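Local coordinates for protein phytase (Debaryomyces castellii, PDB 2GFI) that catalyses the stepwise release of phosphate from phytate (myo-inositol hexakisphosphate), as a 3-phytase of the histidine acid phosphatase family, at residues L9-Q14 and F275-F280; N32-L37 and P42-K47; N254-C259 and I281-S286; A260-L263 and A268-M271. All coordinates share one frame; numbering follows the deposited sequence.

Interaction 1 (L9-Q14 and F275-F280); sequences LLLVGQ and FTNEEF
Leu11, at the centre of an inverse gamma turn in the N-terminal arm, packs against Asn277 and Phe280 in the first turn of helix 277-295. The tight part is small and buried. Asn277 ND2 donates to Leu11 O at 3.2 Å, almost straight (162°); the oxygen receives it on a lone pair and in the carbonyl plane. Leu11 and Asn277 lie alongside, running opposite ways, with Leu11 CG 3.4 Å from Asn277 OD1. Farther along, Leu11 CD2 reaches Phe280 CD2 at 3.7 Å, approaching the ring obliquely. Leucine suits the place, its branched end filling the ground between amide and ring. Thr276 and Glu279 form a capping box, and Glu279 makes a salt bridge to Arg237. On the looser side, Val12 to Gln14 lead away partly exposed, Val12 O bonding to Asn7 of the second subunit, and Glu278 turns to Gly407 of the third subunit. Asn277 ND2 also donates to Gly50 O of that subunit. A leucine in place of Asn277 would probably leave the carbonyls of Leu11 and Gly50 without this donor. One amide nitrogen thus serves two chains, implying that arm, helix and neighbouring subunit meet at one directional donor beside a small apolar contact.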
loop_
_atom_site.group_PDB
_atom_site.type_symbol
_atom_site.label_atom_id
_atom_site.label_comp_id
_atom_site.label_asym_id
_atom_site.label_seq_id
_atom_site.Cartn_x
_atom_site.Cartn_y
_atom_site.Cartn_z
ATOM N N LEU A 9 11.659 -0.770 2.482
ATOM C CA LEU A 9 12.293 -0.013 3.555
ATOM C C LEU A 9 11.787 -0.454 4.911
ATOM O O LEU A 9 12.256 0.036 5.933
ATOM C CB LEU A 9 12.037 1.485 3.364
ATOM C CG LEU A 9 12.539 2.048 2.044
ATOM C CD1 LEU A 9 12.049 3.470 1.792
ATOM C CD2 LEU A 9 14.082 1.986 2.049
ATOM N N LEU A 10 10.837 -1.387 4.927
ATOM C CA LEU A 10 10.143 -1.721 6.171
ATOM C C LEU A 10 10.753 -2.947 6.840
ATOM O O LEU A 10 10.948 -3.984 6.224
ATOM C CB LEU A 10 8.634 -1.933 5.946
ATOM C CG LEU A 10 7.906 -0.751 5.311
ATOM C CD1 LEU A 10 6.481 -1.150 4.980
ATOM C CD2 LEU A 10 7.947 0.490 6.211
ATOM N N LEU A 11 11.011 -2.791 8.119
ATOM C CA LEU A 11 11.533 -3.831 8.984
ATOM C C LEU A 11 10.379 -4.600 9.637
ATOM O O LEU A 11 10.339 -4.793 10.866
ATOM C CB LEU A 11 12.392 -3.155 10.048
ATOM C CG LEU A 11 13.916 -3.019 9.869
ATOM C CD1 LEU A 11 14.510 -3.516 8.587
ATOM C CD2 LEU A 11 14.467 -1.644 10.320
ATOM N N VAL A 12 9.430 -5.008 8.810
ATOM C CA VAL A 12 8.275 -5.787 9.245
ATOM C C VAL A 12 7.740 -6.476 8.003
ATOM O O VAL A 12 7.837 -5.918 6.886
ATOM C CB VAL A 12 7.181 -4.882 9.852
ATOM C CG1 VAL A 12 6.483 -4.008 8.729
ATOM C CG2 VAL A 12 6.165 -5.700 10.702
ATOM N N GLY A 13 7.176 -7.667 8.160
ATOM C CA GLY A 13 6.521 -8.305 7.030
ATOM C C GLY A 13 5.008 -8.220 7.121
ATOM O O GLY A 13 4.447 -7.346 7.805
ATOM N N GLN A 14 4.341 -9.170 6.459
ATOM C CA GLN A 14 2.915 -9.113 6.263
ATOM C C GLN A 14 2.123 -9.443 7.519
ATOM O O GLN A 14 0.918 -9.160 7.584
ATOM C CB GLN A 14 2.520 -10.024 5.110
ATOM C CG GLN A 14 3.269 -9.727 3.834
ATOM C CD GLN A 14 3.191 -8.268 3.482
ATOM O OE1 GLN A 14 4.238 -7.580 3.383
ATOM N NE2 GLN A 14 1.969 -7.765 3.305
ATOM N N PHE A 275 21.412 -6.368 10.784
ATOM C CA PHE A 275 21.005 -5.874 12.113
ATOM C C PHE A 275 19.558 -6.200 12.446
ATOM O O PHE A 275 18.695 -6.295 11.540
ATOM C CB PHE A 275 21.262 -4.359 12.233
ATOM C CG PHE A 275 22.712 -3.998 12.202
ATOM C CD1 PHE A 275 23.582 -4.502 13.180
ATOM C CD2 PHE A 275 23.220 -3.183 11.200
ATOM C CE1 PHE A 275 24.911 -4.189 13.175
ATOM C CE2 PHE A 275 24.572 -2.865 11.184
ATOM C CZ PHE A 275 25.412 -3.361 12.178
ATOM N N THR A 276 19.303 -6.349 13.739
ATOM C CA THR A 276 17.952 -6.499 14.244
ATOM C C THR A 276 17.359 -5.128 14.432
ATOM O O THR A 276 18.100 -4.164 14.566
ATOM C CB THR A 276 17.929 -7.244 15.582
ATOM O OG1 THR A 276 18.633 -6.484 16.576
ATOM C CG2 THR A 276 18.646 -8.625 15.474
ATOM N N ASN A 277 16.022 -5.044 14.468
ATOM C CA ASN A 277 15.339 -3.781 14.767
ATOM C C ASN A 277 15.861 -3.160 16.054
ATOM O O ASN A 277 16.082 -1.953 16.150
ATOM C CB ASN A 277 13.824 -4.008 14.886
ATOM C CG ASN A 277 13.181 -4.262 13.556
ATOM O OD1 ASN A 277 13.794 -4.875 12.669
ATOM N ND2 ASN A 277 11.953 -3.776 13.386
ATOM N N GLU A 278 16.083 -4.009 17.042
ATOM C CA GLU A 278 16.523 -3.543 18.338
ATOM C C GLU A 278 17.916 -2.871 18.251
ATOM O O GLU A 278 18.173 -1.918 18.947
ATOM C CB GLU A 278 16.435 -4.703 19.317
ATOM C CG GLU A 278 17.311 -4.575 20.546
ATOM C CD GLU A 278 17.008 -5.635 21.588
ATOM O OE1 GLU A 278 16.705 -6.802 21.211
ATOM O OE2 GLU A 278 17.067 -5.280 22.788
ATOM N N GLU A 279 18.778 -3.323 17.343
ATOM C CA GLU A 279 20.075 -2.705 17.156
ATOM C C GLU A 279 19.944 -1.394 16.420
ATOM O O GLU A 279 20.571 -0.417 16.816
ATOM C CB GLU A 279 21.031 -3.660 16.439
ATOM C CG GLU A 279 21.439 -4.799 17.344
ATOM C CD GLU A 279 21.789 -6.106 16.648
ATOM O OE1 GLU A 279 21.628 -6.265 15.393
ATOM O OE2 GLU A 279 22.207 -7.023 17.413
ATOM N N PHE A 280 19.135 -1.357 15.364
ATOM C CA PHE A 280 18.881 -0.116 14.655
ATOM C C PHE A 280 18.338 0.944 15.584
ATOM O O PHE A 280 18.720 2.112 15.505
ATOM C CB PHE A 280 17.823 -0.319 13.559
ATOM C CG PHE A 280 18.332 -0.963 12.334
ATOM C CD1 PHE A 280 19.285 -0.332 11.548
ATOM C CD2 PHE A 280 17.814 -2.182 11.923
ATOM C CE1 PHE A 280 19.760 -0.943 10.365
ATOM C CE2 PHE A 280 18.270 -2.799 10.774
ATOM C CZ PHE A 280 19.254 -2.177 9.989
#

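Interaction 2 (N32-L37 and P42-K47); sequences NIIRFL and PYIQNK
Ile34 and Arg35 reach across to Ile44 from a turn that opens with an Asx turn, in which Asn32 OD1 accepts from Ile34 N at 3.0 Å. Both segments belong to the long N-terminal region before strand 59-69. The apolar part gathers on Ile34: its CG2 lies 3.6 Å from Ile44 CG2 and against Pro42 O, while CD1 meets the proline ring at CB. Beta-branched isoleucines suit this place, offering two carbon arms each. Flat-group packing centres on the Arg35 guanidinium, sandwiched between aliphatic chains. Ile44 CD1 sits over the middle of one face, 3.4 Å above the plane; Lys47 CG covers the opposite face, nearer the rim. With its CG1 anti to the backbone N (chi1 -162°), Ile44 extends far enough for CD1 to touch the Asn32 amide as well. Lysine contributes its methylenes here, and its ammonium stays 5.0 Å from Arg35 NH1 (NZ to NH1), so the like charges are probably kept from close approach. The polar part includes Gln45 O, which also accepts from Ser27 OG of the third subunit. Arg35 NH2 donates to this same Gln45 O at 3.3 Å, nearly along the C=O axis and 9° out of the guanidinium plane.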
loop_
_atom_site.group_PDB
_atom_site.type_symbol
_atom_site.label_atom_id
_atom_site.label_comp_id
_atom_site.label_asym_id
_atom_site.label_seq_id
_atom_site.Cartn_x
_atom_site.Cartn_y
_atom_site.Cartn_z
ATOM N N ASN A 32 10.093 1.681 9.295
ATOM C CA ASN A 32 10.901 2.117 8.213
ATOM C C ASN A 32 12.371 2.293 8.647
ATOM O O ASN A 32 12.651 3.054 9.579
ATOM C CB ASN A 32 10.316 3.399 7.589
ATOM C CG ASN A 32 10.895 3.673 6.225
ATOM O OD1 ASN A 32 12.112 3.794 6.087
ATOM N ND2 ASN A 32 10.042 3.743 5.200
ATOM N N ILE A 33 13.266 1.579 7.951
ATOM C CA ILE A 33 14.714 1.511 8.195
ATOM C C ILE A 33 15.316 2.936 8.220
ATOM O O ILE A 33 16.154 3.263 9.072
ATOM C CB ILE A 33 15.351 0.542 7.092
ATOM C CG1 ILE A 33 16.795 0.059 7.371
ATOM C CG2 ILE A 33 15.351 1.144 5.735
ATOM C CD1 ILE A 33 17.177 0.171 8.768
ATOM N N ILE A 34 14.864 3.795 7.298
ATOM C CA ILE A 34 15.318 5.166 7.262
ATOM C C ILE A 34 15.254 5.849 8.628
ATOM O O ILE A 34 16.169 6.615 8.977
ATOM C CB ILE A 34 14.553 5.980 6.218
ATOM C CG1 ILE A 34 14.759 5.368 4.842
ATOM C CG2 ILE A 34 15.025 7.433 6.222
ATOM C CD1 ILE A 34 13.956 6.021 3.753
ATOM N N ARG A 35 14.204 5.572 9.397
ATOM C CA ARG A 35 14.004 6.299 10.632
ATOM C C ARG A 35 15.057 5.925 11.672
ATOM O O ARG A 35 15.197 6.628 12.663
ATOM C CB ARG A 35 12.540 6.202 11.167
ATOM C CG ARG A 35 11.548 6.980 10.264
ATOM C CD ARG A 35 10.489 7.921 10.933
ATOM N NE ARG A 35 9.488 8.397 9.939
ATOM C CZ ARG A 35 8.634 7.537 9.315
ATOM N NH1 ARG A 35 8.698 6.218 9.611
ATOM N NH2 ARG A 35 7.725 7.953 8.419
ATOM N N PHE A 36 15.810 4.846 11.419
ATOM C CA PHE A 36 16.838 4.387 12.359
ATOM C C PHE A 36 18.242 4.657 11.888
ATOM O O PHE A 36 19.216 4.309 12.596
ATOM C CB PHE A 36 16.665 2.903 12.677
ATOM C CG PHE A 36 15.281 2.570 13.104
ATOM C CD1 PHE A 36 14.716 3.219 14.194
ATOM C CD2 PHE A 36 14.516 1.681 12.373
ATOM C CE1 PHE A 36 13.417 2.971 14.565
ATOM C CE2 PHE A 36 13.200 1.414 12.754
ATOM C CZ PHE A 36 12.649 2.068 13.837
ATOM N N LEU A 37 18.351 5.277 10.706
ATOM C CA LEU A 37 19.678 5.477 10.089
ATOM C C LEU A 37 20.225 6.882 10.266
ATOM O O LEU A 37 21.179 7.256 9.603
ATOM C CB LEU A 37 19.707 5.021 8.627
ATOM C CG LEU A 37 19.511 3.504 8.526
ATOM C CD1 LEU A 37 19.342 3.058 7.074
ATOM C CD2 LEU A 37 20.660 2.803 9.202
ATOM N N PRO A 42 17.806 7.567 2.713
ATOM C CA PRO A 42 16.974 8.442 1.890
ATOM C C PRO A 42 15.968 9.322 2.663
ATOM O O PRO A 42 15.689 9.086 3.858
ATOM C CB PRO A 42 16.275 7.471 0.920
ATOM C CG PRO A 42 17.274 6.317 0.812
ATOM C CD PRO A 42 17.724 6.167 2.262
ATOM N N TYR A 43 15.440 10.329 1.956
ATOM C CA TYR A 43 14.394 11.172 2.495
ATOM C C TYR A 43 13.252 10.337 3.052
ATOM O O TYR A 43 12.875 9.303 2.471
ATOM C CB TYR A 43 13.815 12.085 1.395
ATOM C CG TYR A 43 12.756 12.994 1.942
ATOM C CD1 TYR A 43 13.069 13.956 2.891
ATOM C CD2 TYR A 43 11.432 12.867 1.537
ATOM C CE1 TYR A 43 12.087 14.782 3.410
ATOM C CE2 TYR A 43 10.453 13.693 2.040
ATOM C CZ TYR A 43 10.777 14.634 2.975
ATOM O OH TYR A 43 9.754 15.439 3.482
ATOM N N ILE A 44 12.704 10.797 4.176
ATOM C CA ILE A 44 11.448 10.280 4.662
ATOM C C ILE A 44 10.669 11.414 5.304
ATOM O O ILE A 44 11.242 12.288 5.956
ATOM C CB ILE A 44 11.687 9.089 5.660
ATOM C CG1 ILE A 44 10.404 8.267 5.829
ATOM C CG2 ILE A 44 12.288 9.597 6.969
ATOM C CD1 ILE A 44 10.609 6.944 6.542
ATOM N N GLN A 45 9.356 11.379 5.122
ATOM C CA GLN A 45 8.455 12.385 5.675
ATOM C C GLN A 45 8.321 12.217 7.170
ATOM O O GLN A 45 8.304 11.094 7.700
ATOM C CB GLN A 45 7.067 12.307 5.031
ATOM C CG GLN A 45 7.090 12.536 3.539
ATOM C CD GLN A 45 5.738 12.414 2.906
ATOM O OE1 GLN A 45 4.831 11.769 3.447
ATOM N NE2 GLN A 45 5.588 13.021 1.756
ATOM N N ASN A 46 8.207 13.349 7.850
ATOM C CA ASN A 46 8.039 13.362 9.266
ATOM C C ASN A 46 6.753 12.590 9.614
ATOM O O ASN A 46 5.758 12.676 8.872
ATOM C CB ASN A 46 7.995 14.814 9.681
ATOM C CG ASN A 46 7.873 14.990 11.161
ATOM O OD1 ASN A 46 6.817 14.722 11.725
ATOM N ND2 ASN A 46 8.948 15.451 11.809
ATOM N N LYS A 47 6.761 11.832 10.712
ATOM C CA LYS A 47 5.563 11.040 11.088
ATOM C C LYS A 47 4.309 11.940 11.148
ATOM O O LYS A 47 3.250 11.541 10.694
ATOM C CB LYS A 47 5.772 10.241 12.376
ATOM C CG LYS A 47 7.044 9.319 12.360
ATOM C CD LYS A 47 7.242 8.515 13.712
ATOM C CE LYS A 47 7.890 7.109 13.423
ATOM N NZ LYS A 47 7.912 6.145 14.592
#

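Interaction 3 (N254-C259 and I281-S286); sequences NLFGYC and IQYSYS
The rings of Phe256 and Tyr283 form an offset stack between helices 249-266 and 277-295, their planes 9° apart and their centroids separated by 4.3 Å. The two side chains overlap head to tail, setting each CB over the partner's ring: Phe256 CB is 3.4 Å from the centroid of the Tyr283 ring, and Tyr283 CB is 3.6 Å from that of Phe256, both almost on the ring normal. The pair is therefore a reciprocal CH-pi arrangement as well as a stack. Against the opposite face of Phe256 lies the ring of Phe275, while Phe280 meets it steeply, with planes at about 75°. Phenylalanine suits this largely aromatic setting. Tyrosine suits the other helix because, with CG anti to the backbone N (chi1 175°), its ring runs toward helix 249-266 and delivers a hydroxyl to polar backbone. There a water bridges the helices, accepting from Gly257 N and bonded to Tyr283 OH. Gly257 adds no side chain beside that hydroxyl. An alanine in place of Tyr283 would probably strip away the ring packed against Phe256 CB and CG, opening a gap between the helices, and cost the water its bond to the hydroxyl. Nearby, Cys259 ties its helix to Cys272 by a disulfide. One turn on from the stack, Ser286 OG donates to a lone pair of Tyr283 O at 2.6 Å.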
loop_
_atom_site.group_PDB
_atom_site.type_symbol
_atom_site.label_atom_id
_atom_site.label_comp_id
_atom_site.label_asym_id
_atom_site.label_seq_id
_atom_site.Cartn_x
_atom_site.Cartn_y
_atom_site.Cartn_z
ATOM N N ASN A 254 29.919 1.492 12.253
ATOM C CA ASN A 254 30.044 2.078 10.930
ATOM C C ASN A 254 29.255 1.346 9.865
ATOM O O ASN A 254 28.956 1.869 8.798
ATOM C CB ASN A 254 31.530 2.133 10.561
ATOM C CG ASN A 254 32.236 3.269 11.253
ATOM O OD1 ASN A 254 33.420 3.187 11.601
ATOM N ND2 ASN A 254 31.503 4.343 11.472
ATOM N N LEU A 255 28.849 0.134 10.166
ATOM C CA LEU A 255 28.146 -0.631 9.175
ATOM C C LEU A 255 26.704 -0.142 9.065
ATOM O O LEU A 255 26.044 -0.366 8.049
ATOM C CB LEU A 255 28.245 -2.124 9.488
ATOM C CG LEU A 255 29.589 -2.788 9.286
ATOM C CD1 LEU A 255 29.488 -4.326 9.625
ATOM C CD2 LEU A 255 30.033 -2.552 7.861
ATOM N N PHE A 256 26.222 0.532 10.111
ATOM C CA PHE A 256 24.923 1.246 10.018
ATOM C C PHE A 256 24.945 2.332 8.987
ATOM O O PHE A 256 24.057 2.361 8.140
ATOM C CB PHE A 256 24.457 1.842 11.352
ATOM C CG PHE A 256 24.056 0.830 12.338
ATOM C CD1 PHE A 256 22.780 0.279 12.300
ATOM C CD2 PHE A 256 24.960 0.407 13.320
ATOM C CE1 PHE A 256 22.404 -0.686 13.255
ATOM C CE2 PHE A 256 24.609 -0.532 14.260
ATOM C CZ PHE A 256 23.319 -1.086 14.235
ATOM N N GLY A 257 25.953 3.206 9.034
ATOM C CA GLY A 257 26.122 4.226 7.987
ATOM C C GLY A 257 26.370 3.575 6.623
ATOM O O GLY A 257 25.861 4.017 5.580
ATOM N N TYR A 258 27.155 2.516 6.612
ATOM C CA TYR A 258 27.446 1.808 5.385
ATOM C C TYR A 258 26.116 1.359 4.754
ATOM O O TYR A 258 25.878 1.572 3.569
ATOM C CB TYR A 258 28.346 0.610 5.755
ATOM C CG TYR A 258 28.975 -0.123 4.600
ATOM C CD1 TYR A 258 30.380 -0.236 4.497
ATOM C CD2 TYR A 258 28.185 -0.739 3.612
ATOM C CE1 TYR A 258 30.970 -0.934 3.456
ATOM C CE2 TYR A 258 28.764 -1.436 2.583
ATOM C CZ TYR A 258 30.160 -1.532 2.503
ATOM O OH TYR A 258 30.728 -2.215 1.441
ATOM N N CYS A 259 25.263 0.722 5.564
ATOM C CA CYS A 259 23.910 0.357 5.175
ATOM C C CYS A 259 23.149 1.578 4.587
ATOM O O CYS A 259 22.636 1.529 3.468
ATOM C CB CYS A 259 23.174 -0.216 6.405
ATOM S SG CYS A 259 21.381 -0.049 6.401
ATOM N N ILE A 281 17.408 0.560 16.454
ATOM C CA ILE A 281 16.778 1.532 17.349
ATOM C C ILE A 281 17.788 2.140 18.344
ATOM O O ILE A 281 17.734 3.344 18.669
ATOM C CB ILE A 281 15.583 0.856 18.056
ATOM C CG1 ILE A 281 14.425 0.661 17.065
ATOM C CG2 ILE A 281 15.167 1.626 19.263
ATOM C CD1 ILE A 281 13.327 -0.319 17.557
ATOM N N GLN A 282 18.724 1.320 18.817
ATOM C CA GLN A 282 19.749 1.819 19.732
ATOM C C GLN A 282 20.771 2.626 18.963
ATOM O O GLN A 282 21.188 3.699 19.397
ATOM C CB GLN A 282 20.423 0.676 20.478
ATOM C CG GLN A 282 19.527 0.113 21.518
ATOM C CD GLN A 282 19.985 -1.237 21.969
ATOM O OE1 GLN A 282 19.799 -2.228 21.254
ATOM N NE2 GLN A 282 20.576 -1.297 23.142
ATOM N N TYR A 283 21.162 2.119 17.790
ATOM C CA TYR A 283 21.977 2.927 16.920
ATOM C C TYR A 283 21.335 4.301 16.694
ATOM O O TYR A 283 22.003 5.332 16.843
ATOM C CB TYR A 283 22.232 2.276 15.574
ATOM C CG TYR A 283 22.993 3.235 14.658
ATOM C CD1 TYR A 283 24.374 3.425 14.810
ATOM C CD2 TYR A 283 22.335 3.939 13.654
ATOM C CE1 TYR A 283 25.089 4.279 13.978
ATOM C CE2 TYR A 283 23.023 4.793 12.814
ATOM C CZ TYR A 283 24.411 4.966 12.986
ATOM O OH TYR A 283 25.109 5.801 12.158
ATOM N N SER A 284 20.059 4.287 16.285
ATOM C CA SER A 284 19.317 5.502 15.996
ATOM C C SER A 284 19.376 6.469 17.155
ATOM O O SER A 284 19.520 7.666 16.969
ATOM C CB SER A 284 17.859 5.175 15.723
ATOM O OG SER A 284 17.213 6.325 15.202
ATOM N N TYR A 285 19.241 5.942 18.367
ATOM C CA TYR A 285 19.197 6.818 19.521
ATOM C C TYR A 285 20.577 7.381 19.833
ATOM O O TYR A 285 20.684 8.520 20.320
ATOM C CB TYR A 285 18.598 6.145 20.731
ATOM C CG TYR A 285 18.456 7.124 21.862
ATOM C CD1 TYR A 285 17.704 8.265 21.698
ATOM C CD2 TYR A 285 19.139 6.936 23.075
ATOM C CE1 TYR A 285 17.604 9.182 22.716
ATOM C CE2 TYR A 285 19.038 7.838 24.099
ATOM C CZ TYR A 285 18.268 8.957 23.913
ATOM O OH TYR A 285 18.119 9.891 24.916
ATOM N N SER A 286 21.636 6.619 19.522
ATOM C CA SER A 286 23.001 7.155 19.680
ATOM C C SER A 286 23.236 8.376 18.792
ATOM O O SER A 286 23.940 9.334 19.194
ATOM C CB SER A 286 24.080 6.073 19.468
ATOM O OG SER A 286 24.217 5.715 18.108
HETATM O O HOH W 1 27.303 4.492 11.226
#

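Interaction 4 (A260-L263 and A268-M271); sequences AYEL and ASPM
Glu262, near the C-terminal end of helix 249-266, turns its carboxylate to Ser269, whose hydroxyl forms an ST turn as the chain doubles back after the helix. Glu262 has the most surface buried here. With CG anti to the backbone N (chi1 -171°) and the chain extended beyond it, the carboxylate reaches over the returning segment, and its OE1 accepts from Ser269 OG. The modelled separation of these two atoms, 2.4 Å, is too short to take literally, so the bond's exact length is doubtful. Around it, Pro270, with no N-H to donate, flanks the acid as an apolar contact, its CD 3.4 Å from Glu262 OE1. The other carboxylate oxygen, OE2, has a weak bond to Tyr108 OH. Glutamate suits the place by being long enough to pass from the helix to the loop, with one oxygen for Ser269 OG and the other for the weak bond to the tyrosine. Ala268 comes next in buried area. Its methyl points away from the helix, so it meets the helix mainly with its backbone. Leu263 is the third: its CD1 packs 3.9 Å from Ala268 N, while its CD2 turns to Pro42. These contacts make a compact helix-to-loop reversal that leads into the 3-10 turn at Pro270 and Met271 and on to the disulfide cysteine, Cys272. The serine hydroxyl has a second role: Ser269 OG accepts from Met271 N at 3.0 Å, with an N-H...O angle of 133°.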
loop_
_atom_site.group_PDB
_atom_site.type_symbol
_atom_site.label_atom_id
_atom_site.label_comp_id
_atom_site.label_asym_id
_atom_site.label_seq_id
_atom_site.Cartn_x
_atom_site.Cartn_y
_atom_site.Cartn_z
ATOM N N ALA A 260 23.123 2.673 5.351
ATOM C CA ALA A 260 22.408 3.889 4.936
ATOM C C ALA A 260 22.938 4.393 3.620
ATOM O O ALA A 260 22.167 4.663 2.719
ATOM C CB ALA A 260 22.485 4.939 5.999
ATOM N N TYR A 261 24.266 4.487 3.503
ATOM C CA TYR A 261 24.887 4.902 2.254
ATOM C C TYR A 261 24.789 3.960 1.094
ATOM O O TYR A 261 24.597 4.417 -0.006
ATOM C CB TYR A 261 26.307 5.448 2.486
ATOM C CG TYR A 261 26.137 6.766 3.151
ATOM C CD1 TYR A 261 25.732 7.863 2.411
ATOM C CD2 TYR A 261 26.258 6.887 4.526
ATOM C CE1 TYR A 261 25.504 9.070 3.006
ATOM C CE2 TYR A 261 26.040 8.115 5.144
ATOM C CZ TYR A 261 25.660 9.197 4.359
ATOM O OH TYR A 261 25.416 10.408 4.938
ATOM N N GLU A 262 24.917 2.654 1.309
ATOM C CA GLU A 262 24.755 1.723 0.208
ATOM C C GLU A 262 23.311 1.726 -0.313
ATOM O O GLU A 262 23.054 1.582 -1.533
ATOM C CB GLU A 262 25.123 0.307 0.652
ATOM C CG GLU A 262 25.175 -0.663 -0.519
ATOM C CD GLU A 262 25.824 -1.971 -0.129
ATOM O OE1 GLU A 262 25.437 -2.549 0.910
ATOM O OE2 GLU A 262 26.725 -2.418 -0.866
ATOM N N LEU A 263 22.370 1.867 0.623
ATOM C CA LEU A 263 20.977 2.100 0.271
ATOM C C LEU A 263 20.835 3.353 -0.629
ATOM O O LEU A 263 20.287 3.258 -1.731
ATOM C CB LEU A 263 20.128 2.211 1.555
ATOM C CG LEU A 263 18.628 2.514 1.417
ATOM C CD1 LEU A 263 17.892 1.425 0.634
ATOM C CD2 LEU A 263 18.046 2.591 2.828
ATOM N N ALA A 268 19.521 -0.438 -2.436
ATOM C CA ALA A 268 19.376 -1.632 -1.594
ATOM C C ALA A 268 20.732 -1.958 -1.011
ATOM O O ALA A 268 21.768 -1.793 -1.655
ATOM C CB ALA A 268 18.837 -2.841 -2.375
ATOM N N SER A 269 20.745 -2.423 0.221
ATOM C CA SER A 269 22.006 -2.786 0.823
ATOM C C SER A 269 21.883 -4.095 1.572
ATOM O O SER A 269 21.147 -4.174 2.533
ATOM C CB SER A 269 22.432 -1.714 1.810
ATOM O OG SER A 269 23.613 -2.122 2.473
ATOM N N PRO A 270 22.655 -5.097 1.166
ATOM C CA PRO A 270 22.781 -6.308 1.963
ATOM C C PRO A 270 23.263 -5.995 3.373
ATOM O O PRO A 270 22.962 -6.711 4.280
ATOM C CB PRO A 270 23.841 -7.117 1.206
ATOM C CG PRO A 270 24.516 -6.163 0.339
ATOM C CD PRO A 270 23.485 -5.138 -0.060
ATOM N N MET A 271 23.959 -4.896 3.559
ATOM C CA MET A 271 24.543 -4.567 4.846
ATOM C C MET A 271 23.446 -4.154 5.822
ATOM O O MET A 271 23.592 -4.323 7.050
ATOM C CB MET A 271 25.567 -3.442 4.633
ATOM C CG MET A 271 26.505 -3.237 5.759
ATOM S SD MET A 271 27.581 -4.630 6.041
ATOM C CE MET A 271 28.867 -4.391 4.783
#

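All four contacts are largely buried and surround helices 249-266 and 277-295. Interactions 3 and 4 share the first of these helices, interactions 1 and 3 the second. Interaction 3 is aromatic packing between helices, whereas interaction 4 closes the connection between them with a carboxylate and a hydroxyl. Interactions 1 and 2 bring in the N-terminal region, where Leu9 O probably accepts from Ile33 N. Interactions 1, 2 and 3 all touch the third subunit; 1 and 2 combine an amide or guanidinium bond to a carbonyl with apolar contacts. In interaction 2 Lys47 is exposed, while the other touching residues are buried. Phe280, touched by Leu11, also packs on Ile33 and Phe256, joining interactions 1, 2 and 3.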